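Local coordinates for protein UspA1 (Moraxella catarrhalis, PDB 3NTN) that serves as a trimeric autotransporter adhesin of the bacterial outer membrane that binds host fibronectin and the receptor CEACAM1, at residues 13-26 with 29-41. Residues are numbered along the deposited sequence; the frame is centred on the assembly and turned at random.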
loop_
_atom_site.group_PDB
_atom_site.type_symbol
_atom_site.label_atom_id
_atom_site.label_comp_id
_atom_site.label_asym_id
_atom_site.label_seq_id
_atom_site.Cartn_x
_atom_site.Cartn_y
_atom_site.Cartn_z
ATOM N N GLY B 13 33.779 16.909 -5.566
ATOM C CA GLY B 13 34.977 16.376 -4.917
ATOM C C GLY B 13 34.956 14.907 -5.271
ATOM O O GLY B 13 34.166 14.510 -6.141
ATOM N N GLY B 14 35.785 14.097 -4.608
ATOM C CA GLY B 14 35.943 12.665 -4.928
ATOM C C GLY B 14 36.800 12.362 -6.158
ATOM O O GLY B 14 37.526 13.223 -6.680
ATOM N N GLY B 15 36.726 11.120 -6.641
ATOM C CA GLY B 15 37.489 10.736 -7.821
ATOM C C GLY B 15 36.596 10.295 -8.960
ATOM O O GLY B 15 35.508 9.777 -8.710
ATOM N N TYR B 16 37.081 10.522 -10.193
ATOM C CA TYR B 16 36.500 10.026 -11.457
ATOM C C TYR B 16 35.030 10.332 -11.608
ATOM O O TYR B 16 34.296 9.519 -12.176
ATOM C CB TYR B 16 36.764 8.516 -11.685
ATOM C CG TYR B 16 38.225 8.195 -11.808
ATOM C CD1 TYR B 16 38.864 8.143 -13.063
ATOM C CD2 TYR B 16 38.999 8.010 -10.672
ATOM C CE1 TYR B 16 40.235 7.888 -13.156
ATOM C CE2 TYR B 16 40.360 7.760 -10.761
ATOM C CZ TYR B 16 40.972 7.696 -11.990
ATOM O OH TYR B 16 42.325 7.420 -12.006
ATOM N N ASN B 17 34.618 11.495 -11.080
ATOM C CA ASN B 17 33.250 11.992 -11.157
ATOM C C ASN B 17 33.079 12.893 -12.357
ATOM O O ASN B 17 33.984 13.587 -12.727
ATOM C CB ASN B 17 32.865 12.738 -9.875
ATOM C CG ASN B 17 32.771 11.817 -8.693
ATOM O OD1 ASN B 17 32.267 10.698 -8.801
ATOM N ND2 ASN B 17 33.267 12.269 -7.556
ATOM N N GLN B 18 31.913 12.875 -12.981
ATOM C CA GLN B 18 31.728 13.640 -14.189
ATOM C C GLN B 18 30.374 14.303 -14.123
ATOM O O GLN B 18 29.390 13.642 -13.899
ATOM C CB GLN B 18 31.824 12.725 -15.431
ATOM C CG GLN B 18 33.264 12.380 -15.875
ATOM C CD GLN B 18 33.335 11.136 -16.790
ATOM O OE1 GLN B 18 33.825 11.196 -17.934
ATOM N NE2 GLN B 18 32.843 9.999 -16.277
ATOM N N ALA B 19 30.311 15.614 -14.311
ATOM C CA ALA B 19 29.030 16.302 -14.395
ATOM C C ALA B 19 28.940 16.832 -15.826
ATOM O O ALA B 19 29.178 17.998 -16.083
ATOM C CB ALA B 19 28.960 17.398 -13.390
ATOM N N LYS B 20 28.641 15.948 -16.766
ATOM C CA LYS B 20 28.629 16.299 -18.199
ATOM C C LYS B 20 27.346 17.023 -18.640
ATOM O O LYS B 20 27.344 17.667 -19.676
ATOM C CB LYS B 20 28.835 15.054 -19.065
ATOM C CG LYS B 20 30.143 14.320 -18.791
ATOM C CD LYS B 20 30.131 12.906 -19.353
ATOM C CE LYS B 20 31.464 12.575 -20.027
ATOM N NZ LYS B 20 31.496 11.189 -20.593
ATOM N N GLY B 21 26.255 16.886 -17.888
ATOM C CA GLY B 21 24.972 17.492 -18.297
ATOM C C GLY B 21 24.956 18.952 -17.917
ATOM O O GLY B 21 25.533 19.326 -16.882
ATOM N N ARG B 22 24.345 19.797 -18.759
ATOM C CA ARG B 22 24.037 21.180 -18.364
ATOM C C ARG B 22 23.308 21.230 -17.010
ATOM O O ARG B 22 22.365 20.472 -16.808
ATOM C CB ARG B 22 23.169 21.830 -19.439
ATOM C CG ARG B 22 23.162 23.348 -19.398
ATOM C CD ARG B 22 22.717 24.009 -20.735
ATOM N NE ARG B 22 21.532 23.393 -21.373
ATOM C CZ ARG B 22 20.282 23.516 -20.939
ATOM N NH1 ARG B 22 20.015 24.241 -19.850
ATOM N NH2 ARG B 22 19.295 22.907 -21.591
ATOM N N ASN B 23 23.724 22.140 -16.116
ATOM C CA ASN B 23 23.234 22.252 -14.716
ATOM C C ASN B 23 23.334 20.961 -13.886
ATOM O O ASN B 23 22.643 20.830 -12.842
ATOM C CB ASN B 23 21.755 22.685 -14.631
ATOM C CG ASN B 23 21.405 23.878 -15.494
ATOM O OD1 ASN B 23 22.090 24.914 -15.497
ATOM N ND2 ASN B 23 20.294 23.755 -16.216
ATOM N N SER B 24 24.107 19.977 -14.348
ATOM C CA SER B 24 24.214 18.728 -13.589
ATOM C C SER B 24 25.157 18.902 -12.366
ATOM O O SER B 24 26.028 19.777 -12.357
ATOM C CB SER B 24 24.692 17.586 -14.465
ATOM O OG SER B 24 26.017 17.864 -14.906
ATOM N N THR B 25 24.971 18.039 -11.371
ATOM C CA THR B 25 25.699 18.072 -10.127
ATOM C C THR B 25 26.108 16.650 -9.718
ATOM O O THR B 25 25.275 15.748 -9.659
ATOM C CB THR B 25 24.782 18.651 -9.012
ATOM O OG1 THR B 25 24.291 19.944 -9.402
ATOM C CG2 THR B 25 25.528 18.775 -7.670
ATOM N N VAL B 26 27.367 16.454 -9.394
ATOM C CA VAL B 26 27.800 15.293 -8.632
ATOM C C VAL B 26 28.492 15.829 -7.350
ATOM O O VAL B 26 29.552 16.428 -7.427
ATOM C CB VAL B 26 28.834 14.405 -9.423
ATOM C CG1 VAL B 26 29.309 13.252 -8.556
ATOM C CG2 VAL B 26 28.264 13.918 -10.733
ATOM N N GLY B 29 31.810 11.373 -4.009
ATOM C CA GLY B 29 31.922 9.955 -4.243
ATOM C C GLY B 29 32.895 9.557 -5.341
ATOM O O GLY B 29 33.782 10.302 -5.754
ATOM N N TYR B 30 32.719 8.357 -5.833
ATOM C CA TYR B 30 33.697 7.808 -6.744
ATOM C C TYR B 30 33.022 7.223 -7.976
ATOM O O TYR B 30 32.071 6.449 -7.852
ATOM C CB TYR B 30 34.491 6.723 -6.030
ATOM C CG TYR B 30 35.455 5.984 -6.932
ATOM C CD1 TYR B 30 36.558 6.641 -7.509
ATOM C CD2 TYR B 30 35.290 4.625 -7.185
ATOM C CE1 TYR B 30 37.440 5.950 -8.313
ATOM C CE2 TYR B 30 36.182 3.925 -7.952
ATOM C CZ TYR B 30 37.251 4.587 -8.534
ATOM O OH TYR B 30 38.132 3.879 -9.345
ATOM N N ASN B 31 33.511 7.585 -9.151
ATOM C CA ASN B 31 32.963 7.048 -10.378
ATOM C C ASN B 31 31.454 7.335 -10.603
ATOM O O ASN B 31 30.671 6.468 -11.055
ATOM C CB ASN B 31 33.252 5.542 -10.458
ATOM C CG ASN B 31 33.343 5.051 -11.874
ATOM O OD1 ASN B 31 33.707 5.802 -12.781
ATOM N ND2 ASN B 31 33.041 3.774 -12.076
ATOM N N ASN B 32 31.060 8.560 -10.290
ATOM C CA ASN B 32 29.718 9.007 -10.557
ATOM C C ASN B 32 29.621 9.835 -11.861
ATOM O O ASN B 32 30.371 10.753 -12.078
ATOM C CB ASN B 32 29.185 9.748 -9.328
ATOM C CG ASN B 32 29.067 8.831 -8.076
ATOM O OD1 ASN B 32 28.553 7.715 -8.162
ATOM N ND2 ASN B 32 29.525 9.319 -6.915
ATOM N N GLU B 33 28.681 9.495 -12.727
ATOM C CA GLU B 33 28.501 10.176 -13.997
ATOM C C GLU B 33 27.100 10.783 -14.115
ATOM O O GLU B 33 26.103 10.036 -14.279
ATOM C CB GLU B 33 28.633 9.133 -15.089
ATOM C CG GLU B 33 29.393 9.578 -16.285
ATOM C CD GLU B 33 29.501 8.460 -17.326
ATOM O OE1 GLU B 33 29.261 8.747 -18.532
ATOM O OE2 GLU B 33 29.816 7.297 -16.937
ATOM N N ALA B 34 27.000 12.107 -14.082
ATOM C CA ALA B 34 25.688 12.763 -14.279
ATOM C C ALA B 34 25.576 13.410 -15.647
ATOM O O ALA B 34 26.174 14.429 -15.926
ATOM C CB ALA B 34 25.343 13.773 -13.136
ATOM N N THR B 35 24.784 12.806 -16.502
ATOM C CA THR B 35 24.801 13.163 -17.904
ATOM C C THR B 35 23.597 13.973 -18.377
ATOM O O THR B 35 23.684 14.691 -19.384
ATOM C CB THR B 35 25.007 11.891 -18.704
ATOM O OG1 THR B 35 26.410 11.782 -18.984
ATOM C CG2 THR B 35 24.173 11.881 -19.960
ATOM N N GLY B 36 22.498 13.906 -17.632
ATOM C CA GLY B 36 21.297 14.594 -18.052
ATOM C C GLY B 36 21.281 16.059 -17.671
ATOM O O GLY B 36 21.912 16.487 -16.704
ATOM N N THR B 37 20.541 16.840 -18.434
ATOM C CA THR B 37 20.285 18.207 -18.061
ATOM C C THR B 37 19.632 18.262 -16.661
ATOM O O THR B 37 18.687 17.526 -16.379
ATOM C CB THR B 37 19.447 18.869 -19.148
ATOM O OG1 THR B 37 20.172 18.799 -20.388
ATOM C CG2 THR B 37 19.137 20.335 -18.821
ATOM N N ASP B 38 20.176 19.070 -15.753
ATOM C CA ASP B 38 19.604 19.170 -14.405
ATOM C C ASP B 38 19.690 17.853 -13.608
ATOM O O ASP B 38 18.867 17.625 -12.670
ATOM C CB ASP B 38 18.112 19.616 -14.454
ATOM C CG ASP B 38 17.886 20.883 -15.269
ATOM O OD1 ASP B 38 18.787 21.721 -15.289
ATOM O OD2 ASP B 38 16.794 21.050 -15.874
ATOM N N SER B 39 20.601 16.947 -13.981
ATOM C CA SER B 39 20.714 15.676 -13.240
ATOM C C SER B 39 21.533 15.872 -11.931
ATOM O O SER B 39 22.253 16.874 -11.742
ATOM C CB SER B 39 21.264 14.546 -14.103
ATOM O OG SER B 39 22.546 14.888 -14.575
ATOM N N THR B 40 21.374 14.942 -11.012
ATOM C CA THR B 40 22.011 15.102 -9.711
ATOM C C THR B 40 22.463 13.758 -9.152
ATOM O O THR B 40 21.694 12.806 -9.076
ATOM C CB THR B 40 21.040 15.754 -8.678
ATOM O OG1 THR B 40 20.653 17.045 -9.111
ATOM C CG2 THR B 40 21.681 15.884 -7.323
ATOM N N ILE B 41 23.714 13.696 -8.736
ATOM C CA ILE B 41 24.135 12.560 -7.914
ATOM C C ILE B 41 24.637 13.113 -6.600
ATOM O O ILE B 41 25.504 13.970 -6.572
ATOM C CB ILE B 41 25.145 11.675 -8.616
ATOM C CG1 ILE B 41 24.528 11.109 -9.903
ATOM C CG2 ILE B 41 25.651 10.558 -7.690
ATOM C CD1 ILE B 41 25.534 10.654 -10.913
HETATM O O HOH W 1 22.768 18.776 -20.963
HETATM O O HOH W 2 22.086 19.383 -10.804
#
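The carboxamide of N17 lies alongside that of N32 one coil further on, both pointing the same way with their planes only 2° apart, each amide bonding to backbone groups. OD1 of N17 accepts the backbone N of N32 at 2.9 Å, in the carbonyl plane. Its ND2 bridges the bend, giving one N-H to G13 O within its own coil and the other to G29 O at 2.7 Å, the latter approached from above the carbonyl plane. With CG beside the backbone N (chi1 -68°), the amide turns back into the loop, and both of its polar atoms are used although the residue is buried. N32 repeats the pattern, its ND2 bonding to G28 O and G44 O and its OD1 to N47 N. Such repetition of equivalent residues illustrates how a left-handed parallel beta-roll of the YadA-head type is built: coils of about fifteen residues follow one another in register, two short parallel strands to a coil. Between the strands, Q18 O receives A34 N, and T25 O receives I41 N at 2.7 Å. Towards the interior, V26 sets CG2 against A34 CB (3.8 Å) while CG1 reaches N32 CB. At the far bend, two type II turns stack, G21 to S24 over G36 to S39; in each, the serine hydroxyl and backbone N both bond to the first glycine's carbonyl. Here N23 ND2 meets D38 OD1 at 2.7 Å, nearly along the C-O axis, with amide and carboxylate 10° from coplanar; D38 OD2 forms a salt bridge with R45 of the second subunit, so this carboxylate links neighbouring coils and neighbouring chains. Outside, T37 CG2 sits over one face of the R22 guanidinium, and Y16 CD2 touches Y30 CE1 at 3.5 Å, the two rings meeting obliquely.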